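Local coordinates for 3',5'-cyclic-nucleotide phosphodiesterase 1 (Saccharomyces cerevisiae, PDB 4OJV), which belongs to the class-II cyclic-nucleotide phosphodiesterase family of the metallo-hydrolase clan and carries two zinc ions, at residues W204-F209 against Y228-R233; S235-I240 against L270-G275. One frame throughout, in Å; residues are numbered along the deposited sequence.

Contact 1. Residues W204-F209 against Y228-R233; sequences WDVIPF and YIFRDR
D205 reaches across to two arginines of the neighbouring strand, R231 and R233, and each takes one of its carboxylate oxygens. R231 comes side-on: NE and NH2 both donate to OD2 of D205, the NE bond at 3.1 Å using the anti lone pair. OD2 lies in the guanidinium plane, which stands 87° from the plane of the carboxylate. A bend at chi3 (60°), after two extended torsions, brings NE and NH2 of R231 to this oxygen. R233 takes the other oxygen from above the carboxylate plane, its NH1 2.9 Å from D205 OD1, with the two flat groups only 37° apart; K198 makes a further salt bridge to OD1. The carboxylate is therefore held on both oxygens, which probably favours its charged form. I207 CD1 lies over one face of the R231 guanidinium, 3.9 Å from NH2. On this same side of the sheet I207 and I229 pair through their CB atoms, and F209 CE1 touches I229 CD1 at 3.7 Å; helix 256-267 covers this side, with Y263 on I207 and I229.

Strands 204-215 and 222-232 form a beta hairpin in the seven-stranded mixed sheet of this metallo-beta-lactamase-type fold. D205 with R231 and I207 with I229 are its hydrogen-bonded pairs here.

W204, V206, P208, Y228, F230 and D232 turn to the other face. V206 CG2, anti to the backbone N, lies alongside both aromatic residues, 3.6 Å from F230 CE2 and 3.8 Å from Y228 CD1. Y228 CE1 meets the P208 ring carbon CB, while its hydroxyl bonds to I126 O. At the hairpin's end a water bridges W204 NE1 and D232 OD1, and D232 OD2 bonds to S235.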
loop_
_atom_site.group_PDB
_atom_site.type_symbol
_atom_site.label_atom_id
_atom_site.label_comp_id
_atom_site.label_asym_id
_atom_site.label_seq_id
_atom_site.Cartn_x
_atom_site.Cartn_y
_atom_site.Cartn_z
ATOM N N TRP A 204 26.932 11.732 8.077
ATOM C CA TRP A 204 26.042 11.633 9.225
ATOM C C TRP A 204 26.292 10.392 10.021
ATOM O O TRP A 204 26.671 9.354 9.475
ATOM C CB TRP A 204 24.596 11.544 8.782
ATOM C CG TRP A 204 24.020 12.705 8.049
ATOM C CD1 TRP A 204 24.607 13.925 7.722
ATOM C CD2 TRP A 204 22.669 12.774 7.522
ATOM N NE1 TRP A 204 23.724 14.729 7.043
ATOM C CE2 TRP A 204 22.529 14.082 6.888
ATOM C CE3 TRP A 204 21.587 11.897 7.513
ATOM C CZ2 TRP A 204 21.346 14.478 6.276
ATOM C CZ3 TRP A 204 20.403 12.312 6.900
ATOM C CH2 TRP A 204 20.285 13.568 6.300
ATOM N N ASP A 205 26.066 10.488 11.324
ATOM C CA ASP A 205 25.974 9.320 12.187
ATOM C C ASP A 205 24.522 8.878 12.273
ATOM O O ASP A 205 23.612 9.712 12.233
ATOM C CB ASP A 205 26.455 9.639 13.608
ATOM C CG ASP A 205 27.910 10.058 13.672
ATOM O OD1 ASP A 205 28.719 9.624 12.828
ATOM O OD2 ASP A 205 28.237 10.811 14.609
ATOM N N VAL A 206 24.319 7.571 12.401
ATOM C CA VAL A 206 23.011 6.992 12.705
ATOM C C VAL A 206 23.135 6.170 13.985
ATOM O O VAL A 206 24.049 5.346 14.116
ATOM C CB VAL A 206 22.423 6.176 11.521
ATOM C CG1 VAL A 206 23.336 5.035 11.091
ATOM C CG2 VAL A 206 21.020 5.674 11.845
ATOM N N ILE A 207 22.223 6.412 14.927
ATOM C CA ILE A 207 22.270 5.759 16.231
ATOM C C ILE A 207 20.880 5.185 16.526
ATOM O O ILE A 207 19.943 5.947 16.769
ATOM C CB ILE A 207 22.701 6.723 17.373
ATOM C CG1 ILE A 207 23.736 7.759 16.887
ATOM C CG2 ILE A 207 23.215 5.916 18.557
ATOM C CD1 ILE A 207 24.014 8.877 17.877
ATOM N N PRO A 208 20.742 3.848 16.487
ATOM C CA PRO A 208 19.433 3.221 16.695
ATOM C C PRO A 208 19.218 2.749 18.136
ATOM O O PRO A 208 20.154 2.254 18.777
ATOM C CB PRO A 208 19.494 2.015 15.759
ATOM C CG PRO A 208 20.935 1.612 15.784
ATOM C CD PRO A 208 21.734 2.879 15.979
ATOM N N PHE A 209 17.986 2.901 18.621
ATOM C CA PHE A 209 17.607 2.493 19.969
ATOM C C PHE A 209 16.325 1.692 19.906
ATOM O O PHE A 209 15.375 2.081 19.222
ATOM C CB PHE A 209 17.395 3.725 20.843
ATOM C CG PHE A 209 18.669 4.457 21.150
ATOM C CD1 PHE A 209 19.190 5.372 20.241
ATOM C CD2 PHE A 209 19.349 4.228 22.343
ATOM C CE1 PHE A 209 20.378 6.039 20.510
ATOM C CE2 PHE A 209 20.540 4.896 22.616
ATOM C CZ PHE A 209 21.049 5.799 21.696
ATOM N N TYR A 228 15.501 6.225 15.660
ATOM C CA TYR A 228 16.765 6.547 15.010
ATOM C C TYR A 228 17.167 7.984 15.253
ATOM O O TYR A 228 16.391 8.905 14.986
ATOM C CB TYR A 228 16.641 6.340 13.503
ATOM C CG TYR A 228 16.596 4.900 13.055
ATOM C CD1 TYR A 228 17.757 4.136 12.991
ATOM C CD2 TYR A 228 15.392 4.304 12.665
ATOM C CE1 TYR A 228 17.727 2.820 12.563
ATOM C CE2 TYR A 228 15.352 2.986 12.240
ATOM C CZ TYR A 228 16.523 2.249 12.190
ATOM O OH TYR A 228 16.533 0.934 11.775
ATOM N N ILE A 229 18.394 8.174 15.735
ATOM C CA ILE A 229 19.015 9.500 15.753
ATOM C C ILE A 229 19.897 9.640 14.518
ATOM O O ILE A 229 20.738 8.775 14.257
ATOM C CB ILE A 229 19.886 9.740 17.008
ATOM C CG1 ILE A 229 19.084 9.444 18.283
ATOM C CG2 ILE A 229 20.457 11.162 17.001
ATOM C CD1 ILE A 229 19.889 9.534 19.565
ATOM N N PHE A 230 19.698 10.718 13.764
ATOM C CA PHE A 230 20.612 11.089 12.683
ATOM C C PHE A 230 21.337 12.355 13.090
ATOM O O PHE A 230 20.701 13.351 13.409
ATOM C CB PHE A 230 19.876 11.279 11.351
ATOM C CG PHE A 230 19.249 10.017 10.831
ATOM C CD1 PHE A 230 17.955 9.656 11.205
ATOM C CD2 PHE A 230 19.974 9.155 10.012
ATOM C CE1 PHE A 230 17.393 8.478 10.740
ATOM C CE2 PHE A 230 19.414 7.973 9.546
ATOM C CZ PHE A 230 18.124 7.637 9.921
ATOM N N ARG A 231 22.668 12.298 13.078
ATOM C CA ARG A 231 23.489 13.437 13.479
ATOM C C ARG A 231 24.388 13.884 12.340
ATOM O O ARG A 231 25.173 13.092 11.815
ATOM C CB ARG A 231 24.326 13.090 14.707
ATOM C CG ARG A 231 25.316 14.188 15.102
ATOM C CD ARG A 231 25.919 13.947 16.476
ATOM N NE ARG A 231 26.634 12.679 16.509
ATOM C CZ ARG A 231 26.738 11.894 17.573
ATOM N NH1 ARG A 231 26.181 12.250 18.729
ATOM N NH2 ARG A 231 27.408 10.749 17.479
ATOM N N ASP A 232 24.266 15.149 11.955
ATOM C CA ASP A 232 25.195 15.731 10.998
ATOM C C ASP A 232 26.507 16.005 11.725
ATOM O O ASP A 232 26.532 16.783 12.675
ATOM C CB ASP A 232 24.641 17.032 10.440
ATOM C CG ASP A 232 25.613 17.718 9.523
ATOM O OD1 ASP A 232 26.076 17.066 8.577
ATOM O OD2 ASP A 232 25.926 18.896 9.765
ATOM N N ARG A 233 27.592 15.374 11.287
ATOM C CA ARG A 233 28.846 15.485 12.029
ATOM C C ARG A 233 29.444 16.881 12.067
ATOM O O ARG A 233 30.000 17.281 13.090
ATOM C CB ARG A 233 29.858 14.450 11.563
ATOM C CG ARG A 233 29.555 13.065 12.108
ATOM C CD ARG A 233 30.723 12.123 11.891
ATOM N NE ARG A 233 31.022 11.970 10.468
ATOM C CZ ARG A 233 30.433 11.096 9.658
ATOM N NH1 ARG A 233 29.497 10.280 10.117
ATOM N NH2 ARG A 233 30.788 11.039 8.380
HETATM O O HOH W 1 24.894 17.235 6.161
#

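Contact 2. Residues S235-I240 against L270-G275; sequences SKDCII and LVHLKG
D237 OD1 is gripped by two donors, H272 ND1 at 2.8 Å and a water that also donates to V271 O. The residues belong to a beta-alpha-beta unit in which strand 238-242 runs parallel to strand 273-279, with helix 256-267 connecting them. D237 stands just before the first strand and H272 just before the second, so their side chains meet where the two strands begin. The imidazole N-H points nearly along the C-O axis of D237 and is close to straight, at 162°, with OD1 near the ring plane; carboxylate and ring are turned 58° apart. This bond fixes the rotation of the imidazole, and it places the hydrogen on ND1. K236 CB sits over one face of the same ring, 4.0 Å from its centroid, in a CH-pi contact.

The second oxygen goes to a lysine. K274 bends along its chain, at chi3 by -74°, curling past D237 CB until NZ comes down on OD2 from above the carboxylate plane, 2.8 Å away. L369 O also accepts from NZ, tying the chain's C-terminal residue to this salt bridge. The backbones join alongside: C238 N donates to H272 O, K274 N to C238 O and I240 N to G275 O. S235 OG, which itself bonds to D232, accepts from D237 N in an ST turn. On the side toward helix 256-267, where F260 and V264 pack on I240, the methyl tips I240 CD1 and L273 CD1 meet at 3.6 Å.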
loop_
_atom_site.group_PDB
_atom_site.type_symbol
_atom_site.label_atom_id
_atom_site.label_comp_id
_atom_site.label_asym_id
_atom_site.label_seq_id
_atom_site.Cartn_x
_atom_site.Cartn_y
_atom_site.Cartn_z
ATOM N N SER A 235 27.864 20.079 11.752
ATOM C CA SER A 235 27.075 21.022 12.538
ATOM C C SER A 235 26.756 20.509 13.936
ATOM O O SER A 235 26.444 21.297 14.830
ATOM C CB SER A 235 25.769 21.356 11.814
ATOM O OG SER A 235 24.895 20.233 11.831
ATOM N N LYS A 236 26.800 19.188 14.108
ATOM C CA LYS A 236 26.356 18.512 15.336
ATOM C C LYS A 236 24.830 18.542 15.505
ATOM O O LYS A 236 24.306 18.077 16.511
ATOM C CB LYS A 236 27.078 19.035 16.599
ATOM C CG LYS A 236 28.601 18.990 16.526
ATOM C CD LYS A 236 29.131 17.584 16.308
ATOM C CE LYS A 236 30.641 17.590 16.128
ATOM N NZ LYS A 236 31.100 16.343 15.458
ATOM N N ASP A 237 24.127 19.087 14.519
ATOM C CA ASP A 237 22.661 19.064 14.549
ATOM C C ASP A 237 22.118 17.657 14.333
ATOM O O ASP A 237 22.679 16.867 13.569
ATOM C CB ASP A 237 22.066 20.006 13.507
ATOM C CG ASP A 237 22.125 21.469 13.917
ATOM O OD1 ASP A 237 22.624 21.796 15.021
ATOM O OD2 ASP A 237 21.657 22.293 13.109
ATOM N N CYS A 238 21.024 17.356 15.029
ATOM C CA CYS A 238 20.404 16.040 14.994
ATOM C C CYS A 238 18.910 16.119 14.756
ATOM O O CYS A 238 18.249 17.099 15.119
ATOM C CB CYS A 238 20.591 15.322 16.326
ATOM S SG CYS A 238 22.302 15.107 16.826
ATOM N N ILE A 239 18.377 15.051 14.172
ATOM C CA ILE A 239 16.943 14.803 14.183
ATOM C C ILE A 239 16.705 13.398 14.726
ATOM O O ILE A 239 17.556 12.520 14.595
ATOM C CB ILE A 239 16.295 14.974 12.788
ATOM C CG1 ILE A 239 17.027 14.122 11.737
ATOM C CG2 ILE A 239 16.207 16.451 12.408
ATOM C CD1 ILE A 239 16.341 14.054 10.391
ATOM N N ILE A 240 15.545 13.208 15.342
ATOM C CA ILE A 240 15.128 11.910 15.857
ATOM C C ILE A 240 13.909 11.486 15.046
ATOM O O ILE A 240 12.949 12.241 14.935
ATOM C CB ILE A 240 14.763 11.984 17.353
ATOM C CG1 ILE A 240 15.989 12.379 18.182
ATOM C CG2 ILE A 240 14.170 10.665 17.842
ATOM C CD1 ILE A 240 15.681 12.740 19.624
ATOM N N LEU A 270 19.940 20.691 23.504
ATOM C CA LEU A 270 18.634 20.987 22.927
ATOM C C LEU A 270 18.724 21.848 21.666
ATOM O O LEU A 270 17.992 21.618 20.705
ATOM C CB LEU A 270 17.711 21.635 23.966
ATOM C CG LEU A 270 16.280 21.907 23.480
ATOM C CD1 LEU A 270 15.579 20.618 23.079
ATOM C CD2 LEU A 270 15.456 22.653 24.520
ATOM N N VAL A 271 19.630 22.828 21.667
ATOM C CA VAL A 271 19.806 23.703 20.514
ATOM C C VAL A 271 20.197 22.926 19.241
ATOM O O VAL A 271 19.894 23.371 18.132
ATOM C CB VAL A 271 20.785 24.867 20.822
ATOM C CG1 VAL A 271 22.208 24.366 21.033
ATOM C CG2 VAL A 271 20.727 25.935 19.741
ATOM N N HIS A 272 20.847 21.775 19.417
ATOM C CA HIS A 272 21.203 20.892 18.295
ATOM C C HIS A 272 20.129 19.902 17.915
ATOM O O HIS A 272 20.252 19.231 16.891
ATOM C CB HIS A 272 22.513 20.156 18.556
ATOM C CG HIS A 272 23.733 21.044 18.479
ATOM N ND1 HIS A 272 24.140 21.620 17.330
ATOM C CD2 HIS A 272 24.636 21.443 19.464
ATOM C CE1 HIS A 272 25.248 22.352 17.570
ATOM N NE2 HIS A 272 25.550 22.235 18.872
ATOM N N LEU A 273 19.075 19.783 18.723
ATOM C CA LEU A 273 17.985 18.863 18.408
ATOM C C LEU A 273 16.965 19.598 17.549
ATOM O O LEU A 273 16.169 20.393 18.060
ATOM C CB LEU A 273 17.361 18.304 19.690
ATOM C CG LEU A 273 16.259 17.253 19.488
ATOM C CD1 LEU A 273 16.723 16.083 18.627
ATOM C CD2 LEU A 273 15.731 16.773 20.827
ATOM N N LYS A 274 17.006 19.353 16.242
ATOM C CA LYS A 274 16.254 20.165 15.289
ATOM C C LYS A 274 14.830 19.680 15.063
ATOM O O LYS A 274 14.012 20.392 14.489
ATOM C CB LYS A 274 16.996 20.269 13.949
ATOM C CG LYS A 274 18.477 20.654 14.058
ATOM C CD LYS A 274 18.743 21.893 14.915
ATOM C CE LYS A 274 18.346 23.184 14.225
ATOM N NZ LYS A 274 19.059 23.335 12.926
ATOM N N GLY A 275 14.528 18.475 15.528
ATOM C CA GLY A 275 13.190 17.940 15.368
ATOM C C GLY A 275 13.108 16.528 15.876
ATOM O O GLY A 275 14.088 15.768 15.824
HETATM O O HOH W 2 21.667 24.182 16.050
#

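In the fold
Contacts 1 and 2 lie in one sheet, their centres about 10 Å apart, and follow each other along the chain. Strands 222-232 and 238-242 are neighbours, so the antiparallel hairpin passes directly into the parallel beta-alpha-beta unit. Probable hydrogen bonds run from D232 N to D237 O, 2.8 Å, and from F230 N to I239 O, 2.9 Å; R231 CB packs on C238 SG at 3.6 Å. Helix 256-267 covers I207 and I229 of contact 1 and I240 of contact 2. The side chain of Y228 is about 13 Å from a zinc ion. H213, later on strand 204-215, binds one zinc ion, and D244, just past the end of strand 238-242, binds both.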